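Local atomic coordinates of sterol regulatory element-binding protein cleavage-activating protein (Schizosaccharomyces pombe, PDB entry 4YHC), a protein that escorts the membrane-bound transcription factor precursor Sre1 for processing when sterol or oxygen is low, probably recognising it through the WD40 domain described here. Residues F124-T129 with T185-A190; M232-F237 with I247-D252. The protein carries 9 engineered substitutions. All blocks are in the same frame, centred on the assembly; numbering follows the deposited sequence.

Contact 1 (F124-T129 with T185-A190); sequences FWMPGT and TANRIA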
ATOM      1  N   PHE A 124       5.925   4.656  10.595  1.00 22.72           N
ATOM      2  CA  PHE A 124       6.657   3.921   9.560  1.00 27.89           C
ATOM      3  C   PHE A 124       7.890   3.393  10.193  1.00 27.01           C
ATOM      4  O   PHE A 124       8.517   4.111  10.928  1.00 28.10           O
ATOM      5  CB  PHE A 124       7.290   4.854   8.479  1.00 31.16           C
ATOM      6  CG  PHE A 124       6.418   5.914   8.015  1.00 31.02           C
ATOM      7  CD1 PHE A 124       5.334   5.620   7.281  1.00 34.31           C
ATOM      8  CD2 PHE A 124       6.723   7.231   8.287  1.00 47.11           C
ATOM      9  CE1 PHE A 124       4.519   6.603   6.820  1.00 45.05           C
ATOM     10  CE2 PHE A 124       5.909   8.230   7.855  1.00 47.57           C
ATOM     11  CZ  PHE A 124       4.793   7.916   7.123  1.00 51.36           C
ATOM     12  N   TRP A 125       8.254   2.170   9.863  1.00 21.84           N
ATOM     13  CA  TRP A 125       9.561   1.596  10.178  1.00 19.12           C
ATOM     14  C   TRP A 125      10.541   1.790   9.020  1.00 29.75           C
ATOM     15  O   TRP A 125      10.195   1.535   7.850  1.00 24.61           O
ATOM     16  CB  TRP A 125       9.406   0.099  10.333  1.00 23.83           C
ATOM     17  CG  TRP A 125       8.627  -0.378  11.545  1.00 24.26           C
ATOM     18  CD1 TRP A 125       7.324  -0.187  11.788  1.00 26.31           C
ATOM     19  CD2 TRP A 125       9.110  -1.193  12.584  1.00 20.58           C
ATOM     20  NE1 TRP A 125       6.950  -0.848  12.900  1.00 24.01           N
ATOM     21  CE2 TRP A 125       8.038  -1.485  13.413  1.00 20.25           C
ATOM     22  CE3 TRP A 125      10.349  -1.761  12.862  1.00 22.10           C
ATOM     23  CZ2 TRP A 125       8.159  -2.284  14.584  1.00 23.49           C
ATOM     24  CZ3 TRP A 125      10.475  -2.600  13.987  1.00 22.91           C
ATOM     25  CH2 TRP A 125       9.403  -2.823  14.848  1.00 26.48           C
ATOM     26  N   MET A 126      11.766   2.183   9.320  1.00 24.09           N
ATOM     27  CA  MET A 126      12.759   2.236   8.275  1.00 28.53           C
ATOM     28  C   MET A 126      14.038   1.523   8.738  1.00 31.29           C
ATOM     29  O   MET A 126      14.429   1.649   9.874  1.00 33.64           O
ATOM     30  CB  MET A 126      13.054   3.667   7.892  1.00 25.39           C
ATOM     31  CG  MET A 126      11.751   4.454   7.518  1.00 29.46           C
ATOM     32  SD  MET A 126      12.121   6.122   7.016  1.00 39.47           S
ATOM     33  CE  MET A 126      12.345   5.804   5.304  1.00 46.26           C
ATOM     34  N   PRO A 127      14.690   0.813   7.841  1.00 31.47           N
ATOM     35  CA  PRO A 127      15.888   0.057   8.234  1.00 35.85           C
ATOM     36  C   PRO A 127      16.970   1.021   8.652  1.00 36.60           C
ATOM     37  O   PRO A 127      17.114   2.029   8.015  1.00 40.71           O
ATOM     38  CB  PRO A 127      16.295  -0.706   6.956  1.00 37.55           C
ATOM     39  CG  PRO A 127      15.603  -0.001   5.812  1.00 42.88           C
ATOM     40  CD  PRO A 127      14.396   0.733   6.393  1.00 39.52           C
ATOM     41  N   GLY A 128      17.622   0.780   9.788  1.00 35.22           N
ATOM     42  CA  GLY A 128      18.810   1.539  10.172  1.00 44.49           C
ATOM     43  C   GLY A 128      20.067   0.768   9.811  1.00 52.96           C
ATOM     44  O   GLY A 128      20.240   0.330   8.686  1.00 56.60           O
ATOM     45  N   THR A 129      20.905   0.529  10.804  1.00 64.41           N
ATOM     46  CA  THR A 129      22.178  -0.173  10.613  1.00 74.78           C
ATOM     47  C   THR A 129      22.120  -1.677  11.025  1.00116.00           C
ATOM     48  O   THR A 129      22.978  -2.168  11.764  1.00118.27           O
ATOM     49  CB  THR A 129      23.327   0.594  11.336  1.00 97.75           C
ATOM     50  OG1 THR A 129      24.298  -0.331  11.834  1.00100.98           O
ATOM     51  CG2 THR A 129      22.824   1.458  12.518  1.00 94.09           C
ATOM     52  N   THR A 185      19.464   5.010  -1.947  1.00 26.94           N
ATOM     53  CA  THR A 185      20.394   6.097  -1.662  1.00 28.33           C
ATOM     54  C   THR A 185      20.192   6.580  -0.239  1.00 31.44           C
ATOM     55  O   THR A 185      21.157   6.897   0.444  1.00 33.30           O
ATOM     56  CB  THR A 185      20.254   7.198  -2.736  1.00 27.34           C
ATOM     57  OG1 THR A 185      20.709   6.675  -3.997  1.00 29.00           O
ATOM     58  CG2 THR A 185      21.055   8.450  -2.394  1.00 27.51           C
ATOM     59  N   ALA A 186      18.957   6.638   0.229  1.00 25.13           N
ATOM     60  CA  ALA A 186      18.677   7.218   1.556  1.00 22.08           C
ATOM     61  C   ALA A 186      17.312   6.830   2.098  1.00 24.38           C
ATOM     62  O   ALA A 186      16.423   6.393   1.338  1.00 24.61           O
ATOM     63  CB  ALA A 186      18.779   8.718   1.491  1.00 20.14           C
ATOM     64  N   ASN A 187      17.154   6.929   3.420  1.00 18.21           N
ATOM     65  CA  ASN A 187      15.849   6.929   4.043  1.00 21.93           C
ATOM     66  C   ASN A 187      15.263   8.300   3.960  1.00 24.16           C
ATOM     67  O   ASN A 187      15.942   9.258   4.210  1.00 26.77           O
ATOM     68  CB  ASN A 187      15.942   6.494   5.479  1.00 24.05           C
ATOM     69  CG  ASN A 187      16.289   5.033   5.607  1.00 31.65           C
ATOM     70  OD1 ASN A 187      16.159   4.265   4.638  1.00 29.35           O
ATOM     71  ND2 ASN A 187      16.585   4.602   6.847  1.00 24.85           N
ATOM     72  N   ARG A 188      14.015   8.389   3.526  1.00 21.33           N
ATOM     73  CA  ARG A 188      13.366   9.674   3.313  1.00 19.21           C
ATOM     74  C   ARG A 188      11.982   9.667   3.877  1.00 22.46           C
ATOM     75  O   ARG A 188      11.328   8.635   3.899  1.00 19.46           O
ATOM     76  CB  ARG A 188      13.298   9.970   1.840  1.00 24.72           C
ATOM     77  CG  ARG A 188      14.581   9.891   1.082  1.00 16.68           C
ATOM     78  CD  ARG A 188      14.414  10.490  -0.311  1.00 20.05           C
ATOM     79  NE  ARG A 188      15.388   9.986  -1.295  1.00 19.18           N
ATOM     80  CZ  ARG A 188      16.631  10.472  -1.486  1.00 28.26           C
ATOM     81  NH1 ARG A 188      17.455   9.927  -2.370  1.00 24.10           N
ATOM     82  NH2 ARG A 188      17.072  11.460  -0.759  1.00 23.85           N
ATOM     83  N   ILE A 189      11.556  10.797   4.435  1.00 21.75           N
ATOM     84  CA  ILE A 189      10.169  10.990   4.848  1.00 21.39           C
ATOM     85  C   ILE A 189       9.620  12.195   4.126  1.00 23.15           C
ATOM     86  O   ILE A 189      10.182  13.318   4.252  1.00 23.73           O
ATOM     87  CB  ILE A 189      10.060  11.265   6.349  1.00 25.19           C
ATOM     88  CG1 ILE A 189      10.774  10.189   7.138  1.00 35.63           C
ATOM     89  CG2 ILE A 189       8.620  11.356   6.773  1.00 26.06           C
ATOM     90  CD1 ILE A 189      10.046   8.856   7.150  1.00 44.92           C
ATOM     91  N   ALA A 190       8.507  12.007   3.425  1.00 19.07           N
ATOM     92  CA  ALA A 190       7.939  13.069   2.574  1.00 20.30           C
ATOM     93  C   ALA A 190       6.577  13.421   3.119  1.00 26.53           C
ATOM     94  O   ALA A 190       5.808  12.513   3.444  1.00 19.54           O
ATOM     95  CB  ALA A 190       7.818  12.587   1.132  1.00 17.16           C
TER
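Asn-187 ND2 donates to the backbone carbonyl of Pro-127 at 2.9 Å from Pro-127 O, the one hydrogen bond between the two segments. It is fairly straight; the acceptor lies almost in the plane of the Asn-187 amide, and the donor sits nearly in line with the Pro-127 carbonyl. With CG anti to its own carbonyl carbon (chi1 -69°), Asn-187 reaches across and lays its amide nitrogen beside Met-126 CB. Beyond this bond, toward Phe-124 and Ile-189, the contact is largely apolar. Met-126 runs extended to SD and then bends (chi3 89°), so that its methyl CE turns onto the opposite backbone, 3.3 Å from Arg-188 O, and also meets Asn-187 CB at 3.7 Å. The sulfur rests against the tip of Ile-189, SD to CD1 3.4 Å. That same CD1 meets the ring of Phe-124 obliquely, 3.9 Å from CD2. With an alanine here in place of Asn-187 the amide is gone, which is likely to leave Pro-127 O without this donor and Met-126 CB less covered. Strands 124-127 and 187-190 run roughly antiparallel, 156° between directions, but their axes stay 8.5 Å apart: they belong to neighbouring four-stranded blades, in the predicted WD 3 and WD 4 repeats. Phe-124 and Met-126 also pack on strand 175-182, the first strand of the second blade, while strand 136-144 pairs with 121-127 in the first.

Contact 2 (M232-F237 with I247-D252); sequences MADILF and IDLKND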
ATOM      1  N   MET A 232      11.945   1.896  -4.167  1.00 17.69           N
ATOM      2  CA  MET A 232      13.164   1.310  -4.785  1.00 25.48           C
ATOM      3  C   MET A 232      13.671   2.063  -6.033  1.00 24.49           C
ATOM      4  O   MET A 232      14.811   1.841  -6.436  1.00 18.82           O
ATOM      5  CB  MET A 232      12.948  -0.170  -5.193  1.00 22.79           C
ATOM      6  CG  MET A 232      11.691  -0.446  -5.970  1.00 32.35           C
ATOM      7  SD  MET A 232      11.489  -2.212  -6.434  1.00 76.90           S
ATOM      8  CE  MET A 232      12.382  -3.030  -5.106  1.00 42.05           C
ATOM      9  N   ALA A 233      12.795   2.874  -6.655  1.00 17.44           N
ATOM     10  CA  ALA A 233      13.128   3.686  -7.821  1.00 17.95           C
ATOM     11  C   ALA A 233      13.577   5.070  -7.382  1.00 20.56           C
ATOM     12  O   ALA A 233      14.020   5.853  -8.195  1.00 23.33           O
ATOM     13  CB  ALA A 233      11.895   3.758  -8.766  1.00 18.90           C
ATOM     14  N   ASP A 234      13.394   5.398  -6.098  1.00 17.98           N
ATOM     15  CA  ASP A 234      13.638   6.722  -5.513  1.00 22.92           C
ATOM     16  C   ASP A 234      12.758   7.818  -6.274  1.00 17.48           C
ATOM     17  O   ASP A 234      13.228   8.865  -6.690  1.00 19.72           O
ATOM     18  CB  ASP A 234      15.113   7.094  -5.511  1.00 20.91           C
ATOM     19  CG  ASP A 234      15.515   7.872  -4.297  1.00 23.78           C
ATOM     20  OD1 ASP A 234      14.645   8.263  -3.499  1.00 20.78           O
ATOM     21  OD2 ASP A 234      16.738   8.005  -4.079  1.00 24.22           O
ATOM     22  N   ILE A 235      11.490   7.521  -6.390  1.00 16.18           N
ATOM     23  CA  ILE A 235      10.563   8.357  -7.107  1.00 17.87           C
ATOM     24  C   ILE A 235       9.412   8.723  -6.196  1.00 20.63           C
ATOM     25  O   ILE A 235       8.919   7.851  -5.468  1.00 20.46           O
ATOM     26  CB  ILE A 235       9.967   7.614  -8.288  1.00 20.18           C
ATOM     27  CG1 ILE A 235      11.024   7.566  -9.393  1.00 26.87           C
ATOM     28  CG2 ILE A 235       8.761   8.363  -8.855  1.00 19.05           C
ATOM     29  CD1 ILE A 235      10.643   6.632 -10.483  1.00 33.12           C
ATOM     30  N   LEU A 236       9.000   9.982  -6.280  1.00 16.01           N
ATOM     31  CA  LEU A 236       7.786  10.469  -5.673  1.00 18.88           C
ATOM     32  C   LEU A 236       6.834  10.995  -6.727  1.00 21.09           C
ATOM     33  O   LEU A 236       7.280  11.741  -7.663  1.00 18.48           O
ATOM     34  CB  LEU A 236       8.137  11.609  -4.733  1.00 18.18           C
ATOM     35  CG  LEU A 236       6.960  12.193  -3.961  1.00 25.99           C
ATOM     36  CD1 LEU A 236       7.272  12.468  -2.529  1.00 25.77           C
ATOM     37  CD2 LEU A 236       6.488  13.503  -4.587  1.00 27.20           C
ATOM     38  N   PHE A 237       5.552  10.627  -6.593  1.00 16.83           N
ATOM     39  CA  PHE A 237       4.496  11.092  -7.508  1.00 19.14           C
ATOM     40  C   PHE A 237       3.732  12.180  -6.714  1.00 24.59           C
ATOM     41  O   PHE A 237       3.318  11.947  -5.567  1.00 21.70           O
ATOM     42  CB  PHE A 237       3.552   9.980  -7.941  1.00 15.50           C
ATOM     43  CG  PHE A 237       4.162   8.964  -8.845  1.00 22.90           C
ATOM     44  CD1 PHE A 237       4.932   7.930  -8.337  1.00 20.72           C
ATOM     45  CD2 PHE A 237       3.960   9.015 -10.202  1.00 15.52           C
ATOM     46  CE1 PHE A 237       5.511   7.014  -9.181  1.00 16.89           C
ATOM     47  CE2 PHE A 237       4.525   8.125 -11.016  1.00 18.98           C
ATOM     48  CZ  PHE A 237       5.270   7.101 -10.517  1.00 17.81           C
ATOM     49  N   ILE A 247       8.825  12.622  -9.892  1.00 21.35           N
ATOM     50  CA  ILE A 247      10.029  13.306  -9.516  1.00 24.98           C
ATOM     51  C   ILE A 247      11.117  12.311  -9.042  1.00 24.61           C
ATOM     52  O   ILE A 247      10.835  11.386  -8.271  1.00 20.17           O
ATOM     53  CB  ILE A 247       9.693  14.247  -8.408  1.00 23.49           C
ATOM     54  CG1 ILE A 247       8.667  15.295  -8.876  1.00 24.94           C
ATOM     55  CG2 ILE A 247      10.928  14.852  -7.809  1.00 18.14           C
ATOM     56  CD1 ILE A 247       8.095  16.111  -7.766  1.00 28.05           C
ATOM     57  N   ASP A 248      12.324  12.466  -9.570  1.00 24.63           N
ATOM     58  CA  ASP A 248      13.528  11.700  -9.132  1.00 21.02           C
ATOM     59  C   ASP A 248      14.085  12.331  -7.883  1.00 23.41           C
ATOM     60  O   ASP A 248      14.596  13.467  -7.874  1.00 20.81           O
ATOM     61  CB  ASP A 248      14.569  11.686 -10.237  1.00 26.07           C
ATOM     62  CG  ASP A 248      15.948  11.112  -9.778  1.00 54.24           C
ATOM     63  OD1 ASP A 248      16.102  10.429  -8.686  1.00 43.12           O
ATOM     64  OD2 ASP A 248      16.889  11.361 -10.591  1.00 60.65           O
ATOM     65  N   LEU A 249      14.001  11.627  -6.786  1.00 17.26           N
ATOM     66  CA  LEU A 249      14.429  12.240  -5.534  1.00 21.22           C
ATOM     67  C   LEU A 249      15.965  12.146  -5.344  1.00 24.37           C
ATOM     68  O   LEU A 249      16.510  12.753  -4.466  1.00 22.35           O
ATOM     69  CB  LEU A 249      13.743  11.501  -4.386  1.00 23.78           C
ATOM     70  CG  LEU A 249      12.414  11.829  -3.743  1.00 34.57           C
ATOM     71  CD1 LEU A 249      11.694  13.025  -4.290  1.00 30.04           C
ATOM     72  CD2 LEU A 249      11.538  10.621  -3.566  1.00 28.64           C
ATOM     73  N   LYS A 250      16.623  11.277  -6.096  1.00 24.46           N
ATOM     74  CA  LYS A 250      18.078  11.112  -5.930  1.00 21.39           C
ATOM     75  C   LYS A 250      18.793  12.325  -6.524  1.00 28.14           C
ATOM     76  O   LYS A 250      19.504  13.062  -5.822  1.00 24.80           O
ATOM     77  CB  LYS A 250      18.527   9.844  -6.590  1.00 19.03           C
ATOM     78  CG  LYS A 250      20.043   9.599  -6.537  1.00 26.02           C
ATOM     79  CD  LYS A 250      20.395   8.358  -7.346  1.00 29.13           C
ATOM     80  CE  LYS A 250      21.872   8.018  -7.210  1.00 31.75           C
ATOM     81  NZ  LYS A 250      22.707   9.129  -7.780  1.00 30.12           N
ATOM     82  N   ASN A 251      18.531  12.566  -7.801  1.00 26.89           N
ATOM     83  CA  ASN A 251      19.134  13.707  -8.517  1.00 33.02           C
ATOM     84  C   ASN A 251      18.236  14.967  -8.572  1.00 31.10           C
ATOM     85  O   ASN A 251      18.557  15.888  -9.246  1.00 27.99           O
ATOM     86  CB  ASN A 251      19.476  13.233  -9.928  1.00 30.49           C
ATOM     87  CG  ASN A 251      20.361  12.003  -9.917  1.00 37.23           C
ATOM     88  OD1 ASN A 251      21.387  12.016  -9.264  1.00 38.06           O
ATOM     89  ND2 ASN A 251      19.950  10.920 -10.591  1.00 27.74           N
ATOM     90  N   ASP A 252      17.162  15.004  -7.781  0.50 31.46           N
ATOM     91  CA  ASP A 252      16.157  16.110  -7.753  0.50 35.89           C
ATOM     92  C   ASP A 252      15.809  16.651  -9.155  0.50 40.00           C
ATOM     93  O   ASP A 252      16.285  17.711  -9.559  0.50 39.77           O
ATOM     94  CB  ASP A 252      16.563  17.259  -6.806  0.50 39.82           C
ATOM     95  CG  ASP A 252      15.339  17.924  -6.122  0.50 44.74           C
ATOM     96  OD1 ASP A 252      14.193  17.569  -6.459  0.50 39.25           O
ATOM     97  OD2 ASP A 252      15.508  18.802  -5.243  0.50 45.15           O
TER
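Asp-234 and Leu-249 slant across one another, the carboxylate atom OD1 of Asp-234 lying 3.5 Å from Leu-249 CB, while Lys-250 crosses Asp-234 at about a right angle and offers its CB to OD2. Leu-249 then extends CD2 to Leu-236 CB, 3.7 Å away, and Ile-247 points to the same face of the sheet as Leu-236. Ile-235 and Asp-248 occupy the other face as a non-hydrogen-bonded antiparallel pair. The two strands are held together by reciprocal backbone bonds, Leu-236 N to Ile-247 O at 3.1 Å and Ile-247 N to Leu-236 O at 2.9 Å, and by Leu-249 N to Asp-234 O, 2.9 Å and almost straight. Asp-234 and Ile-235 both face Ile-230, a G1 beta bulge. Asp-248, its CG anti to the backbone N (chi1 170°), folds back over the turn: OD1 takes Lys-250 N at 2.8 Å from above the carboxylate plane, an Asx turn. OD1 and OD2 also accept from Asn-316 and Gln-320 respectively. Asp-234 OD2 and Asp-248 OD1 are like charges 5.2 Å apart, but Arg-188 salt-bridges the first and neutral N-H groups meet the second, which probably offsets their repulsion.

How the contacts relate
Contact 1 is complete in the chain before contact 2 begins; their centres are about 14 Å apart. Contact 1 joins two blades of the WD40 domain, on strands 121-127 and 187-193; contact 2 lies within the next blade, between strands 235-239 and 243-248. The two meet directly: Arg-188 NH1 forms a salt bridge with Asp-234 OD2, 2.7 Å apart, and Ala-190 CB packs on Leu-236 CD1. Strand 175-182 touches both contacts. Three successive blades are therefore tied side by side. A citrate, probably from the crystallisation liquor, hydrogen-bonds to Arg-188 NH2 and to the backbone carbonyl of Lys-250 at this junction.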